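Local coordinates for protein carbohydrate kinase, pfkB family (Enterococcus faecalis, PDB 3KTN) that probably phosphorylates a sugar acid, 2-keto-3-deoxygluconate, as a magnesium-binding kinase of the pfkB (ribokinase-like) family, at residues A[300-305]-A[324-329]; A[268-273]-A[306-311]; A[45-50]-A[318-323]; A[194-199]-A[285-290]. One frame throughout, in Å; residues are numbered along the deposited sequence.

Interaction 1: residues A[300-305]-A[324-329]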
loop_
_atom_site.group_PDB
_atom_site.type_symbol
_atom_site.label_atom_id
_atom_site.label_comp_id
_atom_site.label_asym_id
_atom_site.label_seq_id
_atom_site.Cartn_x
_atom_site.Cartn_y
_atom_site.Cartn_z
ATOM N N VAL A 300 21.647 14.580 30.758
ATOM C CA VAL A 300 20.624 15.487 30.252
ATOM C C VAL A 300 20.872 15.846 28.784
ATOM O O VAL A 300 19.929 16.039 28.022
ATOM C CB VAL A 300 20.534 16.779 31.115
ATOM C CG1 VAL A 300 21.718 17.691 30.836
ATOM C CG2 VAL A 300 19.236 17.500 30.830
ATOM N N THR A 301 22.138 15.930 28.388
ATOM C CA THR A 301 22.473 16.241 27.002
ATOM C C THR A 301 22.087 15.061 26.106
ATOM O O THR A 301 21.456 15.229 25.063
ATOM C CB THR A 301 23.983 16.500 26.827
ATOM O OG1 THR A 301 24.329 17.743 27.445
ATOM C CG2 THR A 301 24.346 16.556 25.353
ATOM N N PHE A 302 22.474 13.865 26.533
ATOM C CA PHE A 302 22.187 12.648 25.799
ATOM C C PHE A 302 20.673 12.445 25.665
ATOM O O PHE A 302 20.171 12.164 24.576
ATOM C CB PHE A 302 22.803 11.465 26.537
ATOM C CG PHE A 302 22.578 10.144 25.869
ATOM C CD1 PHE A 302 23.493 9.649 24.946
ATOM C CD2 PHE A 302 21.458 9.384 26.174
ATOM C CE1 PHE A 302 23.295 8.414 24.334
ATOM C CE2 PHE A 302 21.249 8.145 25.566
ATOM C CZ PHE A 302 22.174 7.662 24.645
ATOM N N ALA A 303 19.955 12.598 26.775
ATOM C CA ALA A 303 18.509 12.416 26.805
ATOM C C ALA A 303 17.724 13.425 25.961
ATOM O O ALA A 303 16.723 13.066 25.336
ATOM C CB ALA A 303 18.019 12.450 28.248
ATOM N N THR A 304 18.168 14.678 25.947
ATOM C CA THR A 304 17.491 15.711 25.175
ATOM C C THR A 304 17.628 15.423 23.677
ATOM O O THR A 304 16.660 15.554 22.924
ATOM C CB THR A 304 18.056 17.120 25.499
ATOM O OG1 THR A 304 18.016 17.334 26.915
ATOM C CG2 THR A 304 17.221 18.205 24.826
ATOM N N VAL A 305 18.823 15.020 23.249
ATOM C CA VAL A 305 19.045 14.689 21.847
ATOM C C VAL A 305 18.163 13.488 21.482
ATOM O O VAL A 305 17.566 13.444 20.409
ATOM C CB VAL A 305 20.525 14.345 21.579
ATOM C CG1 VAL A 305 20.697 13.802 20.161
ATOM C CG2 VAL A 305 21.381 15.591 21.764
ATOM N N GLN A 324 23.896 6.054 17.632
ATOM C CA GLN A 324 23.155 7.005 16.814
ATOM C C GLN A 324 23.060 8.358 17.512
ATOM O O GLN A 324 23.304 9.400 16.904
ATOM C CB GLN A 324 21.756 6.455 16.516
ATOM C CG GLN A 324 20.802 7.441 15.855
ATOM C CD GLN A 324 19.414 6.845 15.641
ATOM O OE1 GLN A 324 18.864 6.188 16.529
ATOM N NE2 GLN A 324 18.842 7.080 14.465
ATOM N N VAL A 325 22.704 8.337 18.792
ATOM C CA VAL A 325 22.584 9.565 19.575
ATOM C C VAL A 325 23.938 10.272 19.640
ATOM O O VAL A 325 24.026 11.482 19.429
ATOM C CB VAL A 325 22.107 9.265 21.019
ATOM C CG1 VAL A 325 21.986 10.558 21.807
ATOM C CG2 VAL A 325 20.772 8.526 20.986
ATOM N N ASN A 326 24.989 9.509 19.936
ATOM C CA ASN A 326 26.339 10.060 20.027
ATOM C C ASN A 326 26.803 10.604 18.681
ATOM O O ASN A 326 27.552 11.572 18.629
ATOM C CB ASN A 326 27.319 8.989 20.522
ATOM C CG ASN A 326 27.186 8.720 22.013
ATOM O OD1 ASN A 326 27.645 7.692 22.513
ATOM N ND2 ASN A 326 26.569 9.652 22.731
ATOM N N HIS A 327 26.365 9.978 17.591
ATOM C CA HIS A 327 26.753 10.452 16.267
ATOM C C HIS A 327 26.127 11.821 16.021
ATOM O O HIS A 327 26.746 12.705 15.432
ATOM C CB HIS A 327 26.317 9.459 15.188
ATOM C CG HIS A 327 26.584 9.929 13.790
ATOM N ND1 HIS A 327 25.769 10.836 13.143
ATOM C CD2 HIS A 327 27.593 9.649 12.934
ATOM C CE1 HIS A 327 26.267 11.094 11.946
ATOM N NE2 HIS A 327 27.374 10.386 11.795
ATOM N N VAL A 328 24.898 12.011 16.482
ATOM C CA VAL A 328 24.246 13.302 16.301
ATOM C C VAL A 328 25.000 14.366 17.106
ATOM O O VAL A 328 25.216 15.479 16.630
ATOM C CB VAL A 328 22.771 13.252 16.753
ATOM C CG1 VAL A 328 22.155 14.639 16.690
ATOM C CG2 VAL A 328 21.996 12.295 15.863
ATOM N N LEU A 329 25.415 14.015 18.320
ATOM C CA LEU A 329 26.152 14.953 19.171
ATOM C C LEU A 329 27.543 15.257 18.622
ATOM O O LEU A 329 27.952 16.413 18.539
ATOM C CB LEU A 329 26.290 14.389 20.591
ATOM C CG LEU A 329 25.069 14.482 21.504
ATOM C CD1 LEU A 329 25.309 13.683 22.774
ATOM C CD2 LEU A 329 24.795 15.943 21.833
#
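With CG anti to the backbone N (chi1 -180°), F302 swings its ring off helix 296-310 toward V325, whose CG1 is likewise anti to its own N and comes down on one ring face. V325 CG1 lies 3.9 Å from the centroid of the F302 ring, shifted toward the rim in a CH-pi contact. An aromatic ring suits this place because it offers the methyl a broad face. At the rim, in the ring plane, N326 ND2 makes a plain van der Waals contact, 3.8 Å from F302 CD1.

V305 carries the other half: its CG1 meets V325 CG1 and V328 CG1, and its CG2 sits tightly against L329 CD2 at 3.4 Å. The same leucine methyl touches T301 CG2 at 3.6 Å, while T301 OG1 turns back to the carbonyl of E297. The axes of the two helical segments approach to 9.8 Å at an angle of 100°. Valine's short, branched side chain suits the point where V305 and V325 face each other, their CA atoms being the nearest pair. F302 also meets the rings of F47 and W294, R268 of strand 262-269 packs against V305 and L329, and A303 rests on Y282 and I286 of helix 278-291.

Interaction 2: residues A[268-273]-A[306-311]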
loop_
_atom_site.group_PDB
_atom_site.type_symbol
_atom_site.label_atom_id
_atom_site.label_comp_id
_atom_site.label_asym_id
_atom_site.label_seq_id
_atom_site.Cartn_x
_atom_site.Cartn_y
_atom_site.Cartn_z
ATOM N N ARG A 268 17.536 22.801 21.924
ATOM C CA ARG A 268 17.830 22.042 20.710
ATOM C C ARG A 268 16.715 22.289 19.704
ATOM O O ARG A 268 15.531 22.113 20.024
ATOM C CB ARG A 268 17.881 20.544 21.014
ATOM C CG ARG A 268 18.790 20.137 22.157
ATOM C CD ARG A 268 20.218 20.001 21.700
ATOM N NE ARG A 268 20.300 19.206 20.483
ATOM C CZ ARG A 268 21.433 18.731 19.974
ATOM N NH1 ARG A 268 22.587 18.965 20.587
ATOM N NH2 ARG A 268 21.415 18.039 18.841
ATOM N N PRO A 269 17.065 22.720 18.481
ATOM C CA PRO A 269 16.013 22.958 17.484
ATOM C C PRO A 269 15.192 21.662 17.390
ATOM O O PRO A 269 15.759 20.570 17.377
ATOM C CB PRO A 269 16.804 23.240 16.206
ATOM C CG PRO A 269 18.073 23.866 16.727
ATOM C CD PRO A 269 18.401 23.002 17.926
ATOM N N LEU A 270 13.871 21.786 17.340
ATOM C CA LEU A 270 12.991 20.623 17.284
ATOM C C LEU A 270 12.128 20.591 16.023
ATOM O O LEU A 270 11.448 21.568 15.701
ATOM C CB LEU A 270 12.083 20.615 18.517
ATOM C CG LEU A 270 11.041 19.501 18.671
ATOM C CD1 LEU A 270 11.725 18.191 18.981
ATOM C CD2 LEU A 270 10.079 19.866 19.796
ATOM N N LEU A 271 12.174 19.468 15.310
ATOM C CA LEU A 271 11.373 19.280 14.101
ATOM C C LEU A 271 10.394 18.147 14.399
ATOM O O LEU A 271 10.783 17.002 14.648
ATOM C CB LEU A 271 12.271 18.962 12.901
ATOM C CG LEU A 271 13.156 20.149 12.486
ATOM C CD1 LEU A 271 14.077 19.752 11.339
ATOM C CD2 LEU A 271 12.273 21.328 12.072
ATOM N N ASN A 272 9.116 18.491 14.370
ATOM C CA ASN A 272 8.043 17.575 14.714
ATOM C C ASN A 272 7.373 16.781 13.596
ATOM O O ASN A 272 6.570 17.316 12.840
ATOM C CB ASN A 272 6.974 18.368 15.482
ATOM C CG ASN A 272 5.868 17.488 16.044
ATOM O OD1 ASN A 272 5.755 16.308 15.711
ATOM N ND2 ASN A 272 5.032 18.072 16.897
ATOM N N LEU A 273 7.702 15.499 13.498
ATOM C CA LEU A 273 7.055 14.641 12.520
ATOM C C LEU A 273 5.988 13.877 13.309
ATOM O O LEU A 273 4.868 13.691 12.841
ATOM C CB LEU A 273 8.051 13.661 11.889
ATOM C CG LEU A 273 7.471 12.627 10.914
ATOM C CD1 LEU A 273 6.736 13.337 9.761
ATOM C CD2 LEU A 273 8.584 11.755 10.368
ATOM N N ASN A 306 18.075 12.517 22.385
ATOM C CA ASN A 306 17.251 11.344 22.139
ATOM C C ASN A 306 15.797 11.779 21.982
ATOM O O ASN A 306 15.071 11.262 21.134
ATOM C CB ASN A 306 17.370 10.346 23.295
ATOM C CG ASN A 306 16.921 8.950 22.899
ATOM O OD1 ASN A 306 17.286 8.461 21.832
ATOM N ND2 ASN A 306 16.140 8.301 23.755
ATOM N N GLY A 307 15.384 12.740 22.803
ATOM C CA GLY A 307 14.025 13.251 22.741
ATOM C C GLY A 307 13.729 13.927 21.415
ATOM O O GLY A 307 12.634 13.777 20.867
ATOM N N VAL A 308 14.697 14.680 20.900
ATOM C CA VAL A 308 14.537 15.364 19.617
ATOM C C VAL A 308 14.437 14.318 18.505
ATOM O O VAL A 308 13.632 14.456 17.580
ATOM C CB VAL A 308 15.740 16.296 19.321
ATOM C CG1 VAL A 308 15.608 16.911 17.919
ATOM C CG2 VAL A 308 15.804 17.402 20.371
ATOM N N LEU A 309 15.262 13.276 18.609
ATOM C CA LEU A 309 15.272 12.193 17.629
ATOM C C LEU A 309 13.932 11.471 17.566
ATOM O O LEU A 309 13.477 11.107 16.489
ATOM C CB LEU A 309 16.370 11.180 17.963
ATOM C CG LEU A 309 17.810 11.574 17.623
ATOM C CD1 LEU A 309 18.763 10.586 18.268
ATOM C CD2 LEU A 309 17.999 11.595 16.105
ATOM N N ALA A 310 13.301 11.272 18.721
ATOM C CA ALA A 310 12.016 10.585 18.777
ATOM C C ALA A 310 10.948 11.327 17.983
ATOM O O ALA A 310 10.015 10.704 17.464
ATOM C CB ALA A 310 11.563 10.415 20.222
ATOM N N HIS A 311 11.080 12.649 17.893
ATOM C CA HIS A 311 10.116 13.454 17.140
ATOM C C HIS A 311 10.265 13.267 15.628
ATOM O O HIS A 311 9.367 13.616 14.869
ATOM C CB HIS A 311 10.267 14.947 17.468
ATOM C CG HIS A 311 9.790 15.326 18.836
ATOM N ND1 HIS A 311 10.443 14.941 19.991
ATOM C CD2 HIS A 311 8.732 16.072 19.238
ATOM C CE1 HIS A 311 9.809 15.434 21.038
ATOM N NE2 HIS A 311 8.767 16.126 20.611
HETATM O O HOH W 1 13.128 16.677 15.941
#
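One face of the H311 imidazole is covered by L270, whose CD1 stands 3.6 Å from the ring centroid, almost on the ring normal (14° off), in a CH-pi contact. At the edge of the ring lies G307 O, in plane, taking a hydrogen bond of 2.6 Å from H311 ND1. The other ring nitrogen, NE2, is bonded to R243. Both nitrogens are therefore engaged, which fixes the ring's rotation and presents a flat face to the leucine. L270 gets its methyl there by placing CG anti to the backbone N (chi1 179°), which carries the branch from the extended chain over to the histidine.

V308, nearly one helical turn back toward the N terminus, packs beside this pair: its CG2 touches R268 CB at 3.8 Å and its CG1 faces P269 O. Here the end of strand 262-269, an outermost strand of the large sheet of the ribokinase-like fold, runs on past the C-terminal part of helix 296-310 and leads to D274 and I276 of the magnesium site. The side chain of H311 lies about 6 Å from a bound magnesium ion.

Polar groups join the backbones as well. L273 N donates to H311 O over 2.9 Å, a bond with an N-H...O angle of 151°, and a water accepts from L271 N while donating to V308 O, at 3.0 and 2.8 Å from its oxygen. I98 of a second subunit packs on V308, and Y96 of that subunit on L273.

Interaction 3: residues A[45-50]-A[318-323]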
loop_
_atom_site.group_PDB
_atom_site.type_symbol
_atom_site.label_atom_id
_atom_site.label_comp_id
_atom_site.label_asym_id
_atom_site.label_seq_id
_atom_site.Cartn_x
_atom_site.Cartn_y
_atom_site.Cartn_z
ATOM N N ALA A 45 15.984 -1.263 25.610
ATOM C CA ALA A 45 16.461 -2.526 25.047
ATOM C C ALA A 45 17.362 -2.203 23.855
ATOM O O ALA A 45 18.361 -2.882 23.613
ATOM C CB ALA A 45 15.283 -3.400 24.609
ATOM N N HIS A 46 17.012 -1.160 23.111
ATOM C CA HIS A 46 17.829 -0.760 21.974
ATOM C C HIS A 46 19.137 -0.146 22.455
ATOM O O HIS A 46 20.101 -0.048 21.696
ATOM C CB HIS A 46 17.073 0.225 21.077
ATOM C CG HIS A 46 16.228 -0.447 20.040
ATOM N ND1 HIS A 46 15.148 -1.240 20.363
ATOM C CD2 HIS A 46 16.349 -0.506 18.693
ATOM C CE1 HIS A 46 14.643 -1.764 19.259
ATOM N NE2 HIS A 46 15.358 -1.334 18.234
ATOM N N PHE A 47 19.158 0.278 23.717
ATOM C CA PHE A 47 20.364 0.840 24.309
ATOM C C PHE A 47 21.151 -0.322 24.916
ATOM O O PHE A 47 22.166 -0.128 25.588
ATOM C CB PHE A 47 20.022 1.871 25.393
ATOM C CG PHE A 47 19.552 3.200 24.856
ATOM C CD1 PHE A 47 19.939 3.642 23.591
ATOM C CD2 PHE A 47 18.771 4.042 25.646
ATOM C CE1 PHE A 47 19.559 4.908 23.120
ATOM C CE2 PHE A 47 18.387 5.307 25.184
ATOM C CZ PHE A 47 18.784 5.737 23.917
ATOM N N GLN A 48 20.648 -1.531 24.678
ATOM C CA GLN A 48 21.270 -2.768 25.131
ATOM C C GLN A 48 21.187 -3.127 26.613
ATOM O O GLN A 48 22.104 -3.726 27.164
ATOM C CB GLN A 48 22.729 -2.812 24.669
ATOM C CG GLN A 48 22.868 -2.680 23.160
ATOM C CD GLN A 48 24.271 -2.972 22.674
ATOM O OE1 GLN A 48 24.746 -4.105 22.759
ATOM N NE2 GLN A 48 24.946 -1.948 22.159
ATOM N N LEU A 49 20.087 -2.762 27.257
ATOM C CA LEU A 49 19.890 -3.118 28.650
ATOM C C LEU A 49 18.865 -4.238 28.615
ATOM O O LEU A 49 18.120 -4.367 27.644
ATOM C CB LEU A 49 19.335 -1.939 29.449
ATOM C CG LEU A 49 20.221 -0.701 29.557
ATOM C CD1 LEU A 49 19.544 0.322 30.457
ATOM C CD2 LEU A 49 21.579 -1.086 30.123
ATOM N N GLU A 50 18.837 -5.057 29.656
ATOM C CA GLU A 50 17.874 -6.141 29.725
ATOM C C GLU A 50 16.584 -5.536 30.242
ATOM O O GLU A 50 16.577 -4.879 31.283
ATOM C CB GLU A 50 18.370 -7.228 30.668
ATOM C CG GLU A 50 19.594 -7.949 30.151
ATOM C CD GLU A 50 19.995 -9.104 31.041
ATOM O OE1 GLU A 50 19.152 -9.995 31.278
ATOM O OE2 GLU A 50 21.156 -9.121 31.504
ATOM N N PRO A 318 10.518 4.829 20.444
ATOM C CA PRO A 318 11.791 5.509 20.175
ATOM C C PRO A 318 12.807 4.416 19.851
ATOM O O PRO A 318 13.339 3.762 20.756
ATOM C CB PRO A 318 12.121 6.202 21.506
ATOM C CG PRO A 318 10.808 6.191 22.272
ATOM C CD PRO A 318 10.197 4.877 21.878
ATOM N N LEU A 319 13.049 4.205 18.563
ATOM C CA LEU A 319 13.978 3.182 18.096
ATOM C C LEU A 319 15.351 3.788 17.806
ATOM O O LEU A 319 15.757 3.912 16.643
ATOM C CB LEU A 319 13.415 2.520 16.832
ATOM C CG LEU A 319 12.057 1.819 16.991
ATOM C CD1 LEU A 319 11.433 1.583 15.634
ATOM C CD2 LEU A 319 12.229 0.504 17.726
ATOM N N THR A 320 16.056 4.165 18.870
ATOM C CA THR A 320 17.380 4.765 18.753
ATOM C C THR A 320 18.436 3.932 19.473
ATOM O O THR A 320 18.117 3.119 20.337
ATOM C CB THR A 320 17.405 6.204 19.341
ATOM O OG1 THR A 320 16.949 6.180 20.702
ATOM C CG2 THR A 320 16.506 7.124 18.529
ATOM N N THR A 321 19.695 4.126 19.094
ATOM C CA THR A 321 20.797 3.407 19.718
ATOM C C THR A 321 21.770 4.429 20.299
ATOM O O THR A 321 21.743 5.604 19.922
ATOM C CB THR A 321 21.553 2.538 18.699
ATOM O OG1 THR A 321 22.193 3.386 17.736
ATOM C CG2 THR A 321 20.595 1.595 17.984
ATOM N N VAL A 322 22.621 3.982 21.216
ATOM C CA VAL A 322 23.601 4.866 21.844
ATOM C C VAL A 322 24.521 5.484 20.799
ATOM O O VAL A 322 24.815 6.678 20.852
ATOM C CB VAL A 322 24.451 4.108 22.896
ATOM C CG1 VAL A 322 25.494 5.048 23.510
ATOM C CG2 VAL A 322 23.551 3.564 23.988
ATOM N N LYS A 323 24.959 4.679 19.837
ATOM C CA LYS A 323 25.842 5.176 18.786
ATOM C C LYS A 323 25.178 6.244 17.924
ATOM O O LYS A 323 25.816 7.225 17.531
ATOM C CB LYS A 323 26.320 4.020 17.904
ATOM C CG LYS A 323 27.267 3.071 18.630
ATOM C CD LYS A 323 27.859 2.031 17.694
ATOM C CE LYS A 323 28.892 1.171 18.412
ATOM N NZ LYS A 323 29.479 0.146 17.502
HETATM O O HOH W 2 22.591 0.899 21.617
#
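F47 CD1 packs against V322 CG2 at 3.6 Å, an apolar contact that brings the phenylalanine ring to the start of helix 322-330. A flat, wholly carbon side chain suits this place, because the ring also meets backbone and hydroxyl atoms by van der Waals contact. Its edge points in plane at T321 C, 3.6 Å from F47 CE1. T320 lies alongside and points the same way, with OG1 3.7 Å from F47 CZ; that hydroxyl spends its hydrogen bond on N306 OD1. H46 CE1 reaches L319 CD2 at 3.6 Å, carbon against carbon.

The contact lies where one helix ends and another begins. Helix 36-46 is closed by a Schellman motif, with Q48 at positive phi, while T321 is the N-cap of helix 322-330, its OG1 bonded to Q324 N. Threonine suits that position: with OG1 lying between N and C (chi1 66°), the hydroxyl can reach forward to the amide of Q324 in the first turn. Residues far apart in sequence meet here, 267 of them separating the two segments.

Among the polar groups, a water donates to H46 O at 2.7 Å and accepts from V322 N at 3.1 Å, serving a carbonyl at one helix end and an amide in the first turn of the other. H46 CB makes a short carbon-to-oxygen contact with T320 O, at 3.2 Å. The imidazole nitrogens have other partners: ND1 bonds to A42 O within helix 36-46, and NE2 to E24 of a second subunit, whose M22 packs on L319.

Interaction 4: residues A[194-199]-A[285-290]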
loop_
_atom_site.group_PDB
_atom_site.type_symbol
_atom_site.label_atom_id
_atom_site.label_comp_id
_atom_site.label_asym_id
_atom_site.label_seq_id
_atom_site.Cartn_x
_atom_site.Cartn_y
_atom_site.Cartn_z
ATOM N N CYS A 194 9.400 6.393 45.425
ATOM C CA CYS A 194 10.166 6.628 44.202
ATOM C C CYS A 194 11.558 7.207 44.402
ATOM O O CYS A 194 11.805 7.957 45.343
ATOM C CB CYS A 194 9.378 7.552 43.272
ATOM S SG CYS A 194 7.700 6.993 42.956
ATOM N N ASP A 195 12.459 6.853 43.490
ATOM C CA ASP A 195 13.834 7.333 43.508
ATOM C C ASP A 195 14.051 8.287 42.333
ATOM O O ASP A 195 14.695 9.328 42.473
ATOM C CB ASP A 195 14.809 6.158 43.401
ATOM C CG ASP A 195 14.714 5.208 44.583
ATOM O OD1 ASP A 195 14.968 5.655 45.725
ATOM O OD2 ASP A 195 14.386 4.019 44.375
ATOM N N ILE A 196 13.513 7.920 41.173
ATOM C CA ILE A 196 13.645 8.736 39.965
ATOM C C ILE A 196 12.256 9.093 39.459
ATOM O O ILE A 196 11.433 8.213 39.211
ATOM C CB ILE A 196 14.413 7.976 38.865
ATOM C CG1 ILE A 196 15.780 7.549 39.400
ATOM C CG2 ILE A 196 14.580 8.860 37.631
ATOM C CD1 ILE A 196 16.596 6.728 38.427
ATOM N N VAL A 197 11.995 10.384 39.308
ATOM C CA VAL A 197 10.684 10.834 38.863
ATOM C C VAL A 197 10.730 11.714 37.618
ATOM O O VAL A 197 11.570 12.609 37.504
ATOM C CB VAL A 197 9.974 11.607 39.995
ATOM C CG1 VAL A 197 8.607 12.072 39.537
ATOM C CG2 VAL A 197 9.855 10.720 41.234
ATOM N N PHE A 198 9.814 11.451 36.689
ATOM C CA PHE A 198 9.712 12.214 35.450
ATOM C C PHE A 198 8.453 13.065 35.489
ATOM O O PHE A 198 7.354 12.558 35.707
ATOM C CB PHE A 198 9.676 11.263 34.250
ATOM C CG PHE A 198 10.950 10.494 34.058
ATOM C CD1 PHE A 198 12.083 11.115 33.559
ATOM C CD2 PHE A 198 11.032 9.160 34.434
ATOM C CE1 PHE A 198 13.288 10.420 33.440
ATOM C CE2 PHE A 198 12.231 8.456 34.319
ATOM C CZ PHE A 198 13.362 9.088 33.822
ATOM N N GLY A 199 8.622 14.367 35.294
ATOM C CA GLY A 199 7.486 15.267 35.322
ATOM C C GLY A 199 7.917 16.700 35.085
ATOM O O GLY A 199 9.103 16.972 34.893
ATOM N N GLY A 285 16.521 8.057 27.950
ATOM C CA GLY A 285 17.858 8.612 27.905
ATOM C C GLY A 285 18.367 8.924 29.304
ATOM O O GLY A 285 19.547 8.716 29.605
ATOM N N ILE A 286 17.479 9.436 30.155
ATOM C CA ILE A 286 17.835 9.764 31.533
ATOM C C ILE A 286 18.182 8.483 32.279
ATOM O O ILE A 286 19.222 8.397 32.927
ATOM C CB ILE A 286 16.668 10.468 32.274
ATOM C CG1 ILE A 286 16.404 11.849 31.664
ATOM C CG2 ILE A 286 16.985 10.579 33.759
ATOM C CD1 ILE A 286 17.632 12.755 31.579
ATOM N N LEU A 287 17.308 7.484 32.184
ATOM C CA LEU A 287 17.551 6.211 32.850
ATOM C C LEU A 287 18.836 5.561 32.359
ATOM O O LEU A 287 19.571 4.965 33.144
ATOM C CB LEU A 287 16.372 5.255 32.643
ATOM C CG LEU A 287 15.093 5.686 33.360
ATOM C CD1 LEU A 287 14.021 4.612 33.255
ATOM C CD2 LEU A 287 15.422 5.955 34.819
ATOM N N TYR A 288 19.109 5.669 31.062
ATOM C CA TYR A 288 20.324 5.078 30.513
ATOM C C TYR A 288 21.547 5.753 31.113
ATOM O O TYR A 288 22.533 5.089 31.439
ATOM C CB TYR A 288 20.391 5.228 28.992
ATOM C CG TYR A 288 21.623 4.564 28.427
ATOM C CD1 TYR A 288 21.770 3.177 28.477
ATOM C CD2 TYR A 288 22.678 5.320 27.911
ATOM C CE1 TYR A 288 22.940 2.558 28.031
ATOM C CE2 TYR A 288 23.848 4.712 27.464
ATOM C CZ TYR A 288 23.972 3.333 27.529
ATOM O OH TYR A 288 25.134 2.725 27.095
ATOM N N GLY A 289 21.481 7.077 31.229
ATOM C CA GLY A 289 22.584 7.829 31.798
ATOM C C GLY A 289 22.802 7.376 33.230
ATOM O O GLY A 289 23.935 7.261 33.697
ATOM N N TYR A 290 21.702 7.102 33.920
ATOM C CA TYR A 290 21.756 6.648 35.300
ATOM C C TYR A 290 22.455 5.293 35.382
ATOM O O TYR A 290 23.357 5.097 36.197
ATOM C CB TYR A 290 20.346 6.518 35.871
ATOM C CG TYR A 290 20.327 6.263 37.356
ATOM C CD1 TYR A 290 20.546 7.302 38.260
ATOM C CD2 TYR A 290 20.129 4.982 37.862
ATOM C CE1 TYR A 290 20.570 7.069 39.631
ATOM C CE2 TYR A 290 20.152 4.736 39.233
ATOM C CZ TYR A 290 20.372 5.783 40.111
ATOM O OH TYR A 290 20.393 5.549 41.467
#
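I196 leaves strand 196-198 with its CB directed at helix 278-291. From there CG2, anti to the backbone N, passes L287 CD2 at 4.1 Å, while CG1 carries the chain on, extended at chi2 (177°), to CD1. This terminal methyl does most of the touching: it lies 3.9 Å from L287 CD2 and sits squarely over the centre of the Y290 ring, 3.8 Å from the centroid and only 7° off the normal, a CH-pi contact. An isoleucine suits the site because its long branch can reach the ring while its short branch, CG2, packs beside L287.

Two residues on, F198 points the same way and offers the helix its ring edge. F198 CE1 meets I286 CB at 3.6 Å, and CZ meets L287 CG at 3.8 Å, so the branched side chains of two successive helical residues seat the rim of the ring. The strand and the helix run nearly antiparallel, at 162°. Y290 sends its hydroxyl on to E236, away from the methyl.

W237 of the neighbouring strand 237-245 and M132 of strand 132-135 extend the same layer. Contacts of carbon with carbon and with a ring face bind helix to sheet here, implying an interface held by shape and by the exclusion of water.

In the fold
From the N terminus, segment 45-50, at the end of helix 36-46, is the first to be reached, and its partner 318-323 comes only near the C-terminal end; interaction 3 thus closes a loop of 267 residues. Nested inside it are interaction 4, which ties strand 196-198, inside the large sheet, to helix 278-291, and interaction 2, which joins the end of strand 262-269 to helix 296-310. These two cross each other. Interaction 1 starts after interaction 4 has closed, and crosses both interaction 2 and interaction 3. Helix 296-310 serves interactions 1 and 2, helix 322-330 interactions 1 and 3, and F302 with A303 bridges interactions 1 and 4.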